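Local coordinates for protein glycoside hydrolase family 31 (Trueperella pyogenes, PDB 5I0F) that probably hydrolyses cycloalternan, a cyclic glucose oligosaccharide, by a retaining mechanism that passes through a covalent glycosyl-enzyme intermediate, at residues V136-D142 with P262-T268; H161-L167 with I248-L254. All blocks are in the same frame, centred on the assembly; numbering follows the deposited sequence. Where two conformers were deposited one is given.

Contact 1 of 2, residues V136-D142 with P262-T268; sequences VGHIDID and PVVRVNT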
loop_
_atom_site.group_PDB
_atom_site.type_symbol
_atom_site.label_atom_id
_atom_site.label_comp_id
_atom_site.label_asym_id
_atom_site.label_seq_id
_atom_site.Cartn_x
_atom_site.Cartn_y
_atom_site.Cartn_z
ATOM N N VAL A 136 24.680 -15.982 18.702
ATOM C CA VAL A 136 23.696 -17.008 18.329
ATOM C C VAL A 136 23.556 -17.063 16.813
ATOM O O VAL A 136 23.426 -18.137 16.231
ATOM C CB VAL A 136 22.299 -16.692 18.936
ATOM C CG1 VAL A 136 21.254 -17.716 18.481
ATOM C CG2 VAL A 136 22.377 -16.658 20.460
ATOM N N GLY A 137 23.547 -15.885 16.194
ATOM C CA GLY A 137 23.591 -15.742 14.740
ATOM C C GLY A 137 24.634 -14.720 14.323
ATOM O O GLY A 137 25.498 -14.337 15.102
ATOM N N HIS A 138 24.500 -14.240 13.093
ATOM C CA HIS A 138 25.498 -13.413 12.458
ATOM C C HIS A 138 24.783 -12.380 11.566
ATOM O O HIS A 138 23.852 -12.727 10.841
ATOM C CB HIS A 138 26.416 -14.365 11.669
ATOM C CG HIS A 138 27.276 -13.702 10.646
ATOM N ND1 HIS A 138 28.302 -12.847 10.978
ATOM C CD2 HIS A 138 27.297 -13.813 9.295
ATOM C CE1 HIS A 138 28.904 -12.436 9.873
ATOM N NE2 HIS A 138 28.309 -13.004 8.838
ATOM N N ILE A 139 25.188 -11.115 11.677
ATOM C CA ILE A 139 24.749 -10.073 10.766
ATOM C C ILE A 139 25.800 -9.937 9.653
ATOM O O ILE A 139 26.938 -9.542 9.924
ATOM C CB ILE A 139 24.582 -8.702 11.466
ATOM C CG1 ILE A 139 23.739 -8.800 12.747
ATOM C CG2 ILE A 139 23.970 -7.695 10.508
ATOM C CD1 ILE A 139 22.322 -9.251 12.547
ATOM N N ASP A 140 25.416 -10.267 8.422
ATOM C CA ASP A 140 26.298 -10.155 7.256
ATOM C C ASP A 140 26.126 -8.726 6.727
ATOM O O ASP A 140 25.136 -8.423 6.050
ATOM C CB ASP A 140 25.917 -11.230 6.217
ATOM C CG ASP A 140 26.718 -11.127 4.909
ATOM O OD1 ASP A 140 27.651 -10.317 4.848
ATOM O OD2 ASP A 140 26.395 -11.851 3.934
ATOM N N ILE A 141 27.057 -7.853 7.099
ATOM C CA ILE A 141 26.977 -6.419 6.801
ATOM C C ILE A 141 28.399 -5.847 6.639
ATOM O O ILE A 141 29.280 -6.176 7.412
ATOM C CB ILE A 141 26.212 -5.646 7.917
ATOM C CG1 ILE A 141 26.066 -4.156 7.557
ATOM C CG2 ILE A 141 26.902 -5.788 9.275
ATOM C CD1 ILE A 141 25.096 -3.370 8.430
ATOM N N ASP A 142 28.588 -5.001 5.634
ATOM C CA ASP A 142 29.871 -4.369 5.323
ATOM C C ASP A 142 29.798 -2.901 5.744
ATOM O O ASP A 142 28.884 -2.523 6.466
ATOM C CB ASP A 142 30.152 -4.517 3.822
ATOM C CG ASP A 142 30.239 -5.974 3.399
ATOM O OD1 ASP A 142 31.054 -6.700 3.995
ATOM O OD2 ASP A 142 29.485 -6.410 2.495
ATOM N N PRO A 262 20.585 -18.401 12.401
ATOM C CA PRO A 262 20.076 -17.216 11.737
ATOM C C PRO A 262 21.219 -16.350 11.214
ATOM O O PRO A 262 22.169 -16.064 11.941
ATOM C CB PRO A 262 19.276 -16.511 12.838
ATOM C CG PRO A 262 19.927 -16.936 14.098
ATOM C CD PRO A 262 20.461 -18.312 13.868
ATOM N N VAL A 263 21.119 -15.962 9.949
ATOM C CA VAL A 263 22.026 -15.011 9.328
ATOM C C VAL A 263 21.150 -13.938 8.715
ATOM O O VAL A 263 20.245 -14.258 7.951
ATOM C CB VAL A 263 22.906 -15.688 8.250
ATOM C CG1 VAL A 263 23.788 -14.665 7.555
ATOM C CG2 VAL A 263 23.761 -16.794 8.880
ATOM N N VAL A 264 21.391 -12.681 9.071
ATOM C CA VAL A 264 20.692 -11.551 8.487
ATOM C C VAL A 264 21.616 -10.786 7.545
ATOM O O VAL A 264 22.631 -10.270 7.974
ATOM C CB VAL A 264 20.197 -10.578 9.582
ATOM C CG1 VAL A 264 19.462 -9.397 8.967
ATOM C CG2 VAL A 264 19.316 -11.312 10.582
ATOM N N ARG A 265 21.257 -10.693 6.278
ATOM C CA ARG A 265 22.044 -9.937 5.307
ATOM C C ARG A 265 21.534 -8.503 5.275
ATOM O O ARG A 265 20.320 -8.276 5.164
ATOM C CB ARG A 265 21.955 -10.583 3.924
ATOM C CG ARG A 265 22.472 -9.758 2.756
ATOM C CD ARG A 265 23.959 -9.486 2.823
ATOM N NE ARG A 265 24.365 -8.533 1.789
ATOM C CZ ARG A 265 25.601 -8.062 1.619
ATOM N NH1 ARG A 265 26.607 -8.456 2.405
ATOM N NH2 ARG A 265 25.840 -7.187 0.645
ATOM N N VAL A 266 22.456 -7.550 5.385
ATOM C CA VAL A 266 22.158 -6.135 5.219
ATOM C C VAL A 266 23.045 -5.588 4.109
ATOM O O VAL A 266 24.267 -5.497 4.274
ATOM C CB VAL A 266 22.411 -5.345 6.517
ATOM C CG1 VAL A 266 22.052 -3.872 6.321
ATOM C CG2 VAL A 266 21.612 -5.960 7.658
ATOM N N ASN A 267 22.444 -5.229 2.979
ATOM C CA ASN A 267 23.189 -4.588 1.907
ATOM C C ASN A 267 23.436 -3.134 2.289
ATOM O O ASN A 267 22.612 -2.506 2.977
ATOM C CB ASN A 267 22.439 -4.650 0.584
ATOM C CG ASN A 267 22.143 -6.068 0.140
ATOM O OD1 ASN A 267 23.050 -6.894 -0.029
ATOM N ND2 ASN A 267 20.866 -6.367 -0.053
ATOM N N THR A 268 24.580 -2.598 1.868
ATOM C CA THR A 268 24.935 -1.199 2.155
ATOM C C THR A 268 25.676 -0.592 0.983
ATOM O O THR A 268 26.338 -1.297 0.226
ATOM C CB THR A 268 25.817 -1.037 3.426
ATOM O OG1 THR A 268 27.038 -1.795 3.306
ATOM C CG2 THR A 268 25.095 -1.477 4.682
HETATM O O HOH W 1 26.699 -4.468 3.515
#

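Contact 2 of 2, residues H161-L167 with I248-L254; sequences HRVKFAL and ILIEVDL. With CA (calcium ion), chain K.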
loop_
_atom_site.group_PDB
_atom_site.type_symbol
_atom_site.label_atom_id
_atom_site.label_comp_id
_atom_site.label_asym_id
_atom_site.label_seq_id
_atom_site.Cartn_x
_atom_site.Cartn_y
_atom_site.Cartn_z
ATOM N N HIS A 161 13.961 -15.973 17.575
ATOM C CA HIS A 161 12.738 -15.400 17.010
ATOM C C HIS A 161 12.918 -14.047 16.345
ATOM O O HIS A 161 12.248 -13.765 15.342
ATOM C CB HIS A 161 11.662 -15.302 18.082
ATOM C CG HIS A 161 11.465 -16.580 18.833
ATOM N ND1 HIS A 161 10.801 -17.657 18.299
ATOM C CD2 HIS A 161 11.895 -16.972 20.053
ATOM C CE1 HIS A 161 10.809 -18.654 19.166
ATOM N NE2 HIS A 161 11.472 -18.265 20.238
ATOM N N ARG A 162 13.771 -13.212 16.930
ATOM C CA ARG A 162 14.040 -11.845 16.433
ATOM C C ARG A 162 15.491 -11.467 16.703
ATOM O O ARG A 162 16.173 -12.097 17.522
ATOM C CB ARG A 162 13.123 -10.822 17.111
ATOM C CG ARG A 162 11.642 -10.982 16.784
ATOM C CD ARG A 162 10.880 -9.666 16.822
ATOM N NE ARG A 162 10.849 -9.108 18.168
ATOM C CZ ARG A 162 10.007 -9.472 19.132
ATOM N NH1 ARG A 162 9.101 -10.427 18.946
ATOM N NH2 ARG A 162 10.084 -8.882 20.315
ATOM N N VAL A 163 15.960 -10.425 16.034
ATOM C CA VAL A 163 17.273 -9.874 16.346
ATOM C C VAL A 163 17.158 -8.371 16.329
ATOM O O VAL A 163 16.383 -7.822 15.553
ATOM C CB VAL A 163 18.349 -10.368 15.354
ATOM C CG1 VAL A 163 18.029 -9.973 13.910
ATOM C CG2 VAL A 163 19.741 -9.875 15.745
ATOM N N LYS A 164 17.915 -7.704 17.183
ATOM C CA LYS A 164 18.079 -6.271 17.017
ATOM C C LYS A 164 19.537 -5.865 17.007
ATOM O O LYS A 164 20.395 -6.522 17.601
ATOM C CB LYS A 164 17.253 -5.462 18.019
ATOM C CG LYS A 164 17.593 -5.659 19.457
ATOM C CD LYS A 164 16.417 -5.249 20.346
ATOM C CE LYS A 164 16.801 -5.469 21.804
ATOM N NZ LYS A 164 15.761 -4.997 22.746
ATOM N N PHE A 165 19.805 -4.792 16.287
ATOM C CA PHE A 165 21.162 -4.273 16.137
ATOM C C PHE A 165 21.082 -2.793 15.767
ATOM O O PHE A 165 19.985 -2.270 15.546
ATOM C CB PHE A 165 21.956 -5.108 15.114
ATOM C CG PHE A 165 21.412 -5.056 13.725
ATOM C CD1 PHE A 165 20.436 -5.960 13.307
ATOM C CD2 PHE A 165 21.858 -4.087 12.831
ATOM C CE1 PHE A 165 19.932 -5.905 12.008
ATOM C CE2 PHE A 165 21.354 -4.022 11.540
ATOM C CZ PHE A 165 20.392 -4.938 11.126
ATOM N N ALA A 166 22.228 -2.123 15.737
ATOM C CA ALA A 166 22.264 -0.678 15.543
ATOM C C ALA A 166 23.249 -0.249 14.484
ATOM O O ALA A 166 24.276 -0.911 14.245
ATOM C CB ALA A 166 22.572 0.030 16.847
ATOM N N LEU A 167 22.912 0.877 13.855
ATOM C CA LEU A 167 23.801 1.593 12.957
ATOM C C LEU A 167 24.022 3.015 13.468
ATOM O O LEU A 167 23.093 3.671 13.983
ATOM C CB LEU A 167 23.199 1.674 11.557
ATOM C CG LEU A 167 22.686 0.389 10.925
ATOM C CD1 LEU A 167 22.118 0.739 9.560
ATOM C CD2 LEU A 167 23.799 -0.629 10.787
ATOM N N ILE A 248 20.398 4.349 14.771
ATOM C CA ILE A 248 19.262 3.694 14.111
ATOM C C ILE A 248 19.207 2.265 14.656
ATOM O O ILE A 248 20.074 1.448 14.355
ATOM C CB ILE A 248 19.412 3.687 12.576
ATOM C CG1 ILE A 248 19.618 5.122 12.058
ATOM C CG2 ILE A 248 18.202 3.041 11.927
ATOM C CD1 ILE A 248 19.760 5.241 10.558
ATOM N N LEU A 249 18.202 1.978 15.473
ATOM C CA LEU A 249 17.995 0.642 16.014
ATOM C C LEU A 249 17.059 -0.103 15.080
ATOM O O LEU A 249 15.976 0.400 14.756
ATOM C CB LEU A 249 17.371 0.708 17.404
ATOM C CG LEU A 249 17.975 1.708 18.389
ATOM C CD1 LEU A 249 17.242 1.642 19.724
ATOM C CD2 LEU A 249 19.461 1.468 18.569
ATOM N N ILE A 250 17.491 -1.283 14.640
ATOM C CA ILE A 250 16.770 -2.093 13.669
ATOM C C ILE A 250 16.418 -3.387 14.368
ATOM O O ILE A 250 17.289 -4.004 14.975
ATOM C CB ILE A 250 17.653 -2.380 12.434
ATOM C CG1 ILE A 250 18.022 -1.054 11.758
ATOM C CG2 ILE A 250 16.931 -3.271 11.410
ATOM C CD1 ILE A 250 18.912 -1.196 10.551
ATOM N N GLU A 251 15.159 -3.800 14.274
ATOM C CA GLU A 251 14.716 -5.094 14.775
ATOM C C GLU A 251 14.086 -5.872 13.611
ATOM O O GLU A 251 13.343 -5.315 12.812
ATOM C CB GLU A 251 13.746 -4.903 15.934
ATOM C CG GLU A 251 13.420 -6.167 16.703
ATOM C CD GLU A 251 12.880 -5.910 18.116
ATOM O OE1 GLU A 251 12.228 -6.830 18.667
ATOM O OE2 GLU A 251 13.098 -4.812 18.680
ATOM N N VAL A 252 14.405 -7.159 13.528
ATOM C CA VAL A 252 14.084 -7.982 12.384
ATOM C C VAL A 252 13.417 -9.263 12.877
ATOM O O VAL A 252 13.954 -9.962 13.763
ATOM C CB VAL A 252 15.376 -8.340 11.621
ATOM C CG1 VAL A 252 15.072 -9.160 10.385
ATOM C CG2 VAL A 252 16.171 -7.085 11.273
ATOM N N ASP A 253 12.253 -9.579 12.323
ATOM C CA ASP A 253 11.617 -10.890 12.555
ATOM C C ASP A 253 12.434 -11.971 11.839
ATOM O O ASP A 253 12.900 -11.762 10.709
ATOM C CB ASP A 253 10.163 -10.870 12.078
ATOM C CG ASP A 253 9.487 -12.218 12.176
ATOM O OD1 ASP A 253 9.603 -12.888 13.223
ATOM O OD2 ASP A 253 8.832 -12.646 11.188
ATOM N N LEU A 254 12.626 -13.109 12.508
ATOM C CA LEU A 254 13.356 -14.244 11.951
ATOM C C LEU A 254 12.418 -15.419 11.618
ATOM O O LEU A 254 11.222 -15.312 11.834
ATOM C CB LEU A 254 14.452 -14.676 12.919
ATOM C CG LEU A 254 15.522 -13.610 13.188
ATOM C CD1 LEU A 254 16.486 -14.096 14.257
ATOM C CD2 LEU A 254 16.258 -13.238 11.908
HETATM CA CA CA K . 8.952 -15.122 12.033
HETATM O O HOH W 2 9.981 -15.537 14.318
HETATM O O HOH W 3 10.909 -6.570 21.407
HETATM O O HOH W 4 13.040 -4.831 21.491
HETATM O O HOH W 5 8.298 -17.502 12.089
HETATM O O HOH W 6 6.803 -14.446 12.639
#

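Contact 1 of 2, residues V136-D142 with P262-T268
D140 and R265, directly paired across two parallel strands, meet at their charged ends: NH1 of R265 gives a bent hydrogen bond and salt bridge to D140 OD1 (3.2 Å). The carboxylate oxygen lies in the guanidinium plane, but the nitrogen comes to it from above the carboxylate, the two planes being 63° apart. A longer salt bridge joins the same NH1 to D142 OD2 at 3.5 Å, making a small network of two acids around one arginine. The guanidinium is held from its other edge by N267, whose OD1 accepts from both R265 NE (2.8 Å) and NH2. The arginine reaches all three partners because its chain bends at chi2 (65°), turning its end along the strand. N267 is steadied in turn, its ND2 hydrogen-bonding to H229 of strand 225-230 and to E231 just beyond it.

Beneath the charges runs a parallel ladder in which H138 and D140 each donate and accept: D140 N binds V264 O at 2.8 Å and D140 O receives V266 N almost straight (176°). Farther along, a water accepts from D142 N and donates to V266 O, and is also bonded to T268 OG1, bridging the strands where they drift apart.

The face opposite R265 is aliphatic. I139 CD1 rests on V264 CB, while I141, with CG1 anti to the backbone N, sends CD1 alongside V266 CG1 (3.7 Å). Branched residues suit this face, which packs on V163, F165 and L167 of strand 160-168. Shared between two carboxylates and an amide oxygen, the R265 charge is probably well compensated; backbone bonds hold strand 138-141 at the sheet's edge, and the charge cluster probably adds to this on one face while aliphatic residues pack on the other.

Contact 2 of 2, residues H161-L167 with I248-L254
R162 and E251 are joined by a short salt bridge: R162 NE donates to E251 OE1 at 2.7 Å, nearly straight and close to the guanidinium plane. The oxygen uses its anti lone pair, and the two flat groups lie only 22° from coplanar. A bend at chi3 (-65°) turns the arginine's NE edge toward the glutamate. Water joins R162 NH2 to E251 OE1, while a second water links E251 OE2 to K164 NZ, so one carboxylate serves both basic residues; K164 also makes a cation-pi contact with W131.

At the strand end a calcium ion is chelated by both carboxylate oxygens of D253 and by L254 O (2.3 Å), with three waters and D486 completing the site. One of these waters donates to H161 O, which also accepts from L254 N at 2.9 Å; the metal is thus tied to both strands.

Paired backbone bonds at V163-V252, F165-I250 and L167-I248 hold the strands together. On the face carrying these six residues F165, its CG between the backbone N and carbonyl carbon (chi1 64°), lays its ring across I250, whose CB stands over one face in a CH-pi contact 4.2 Å from the centroid. V252 CG2 meets F165 CE1, and L167 CD1 meets I250 CD1 at 3.9 Å. Flat and branched residues fill this buried layer, whereas charged ones occupy much of the other face. These are the two central strands of a six-stranded antiparallel sheet whose apolar face packs against F228 and V230 of a second sheet, as in a beta-sandwich.

Contacts 1 and 2 belong to two facing sheets, their centres about 10 Å apart, and their apolar faces meet in a common core. V264 CG2 of contact 1 packs at 3.8 Å on both V163 CG1 and L254 CD2 of contact 2; V266 CG2 reaches F165 CZ, and I141 CD1 reaches L167 CD2, at the same separation. Strand 247-253 is followed, after a partly unmodelled loop, by strand 263-271, so the chain passes from one sheet to the other, and contact 2 is nested within the loop closed by contact 1. Neither contact contributes a residue to the glycan-binding pockets; through D253, L254 and D486, contact 2 instead shares a calcium ion with helix 485-506.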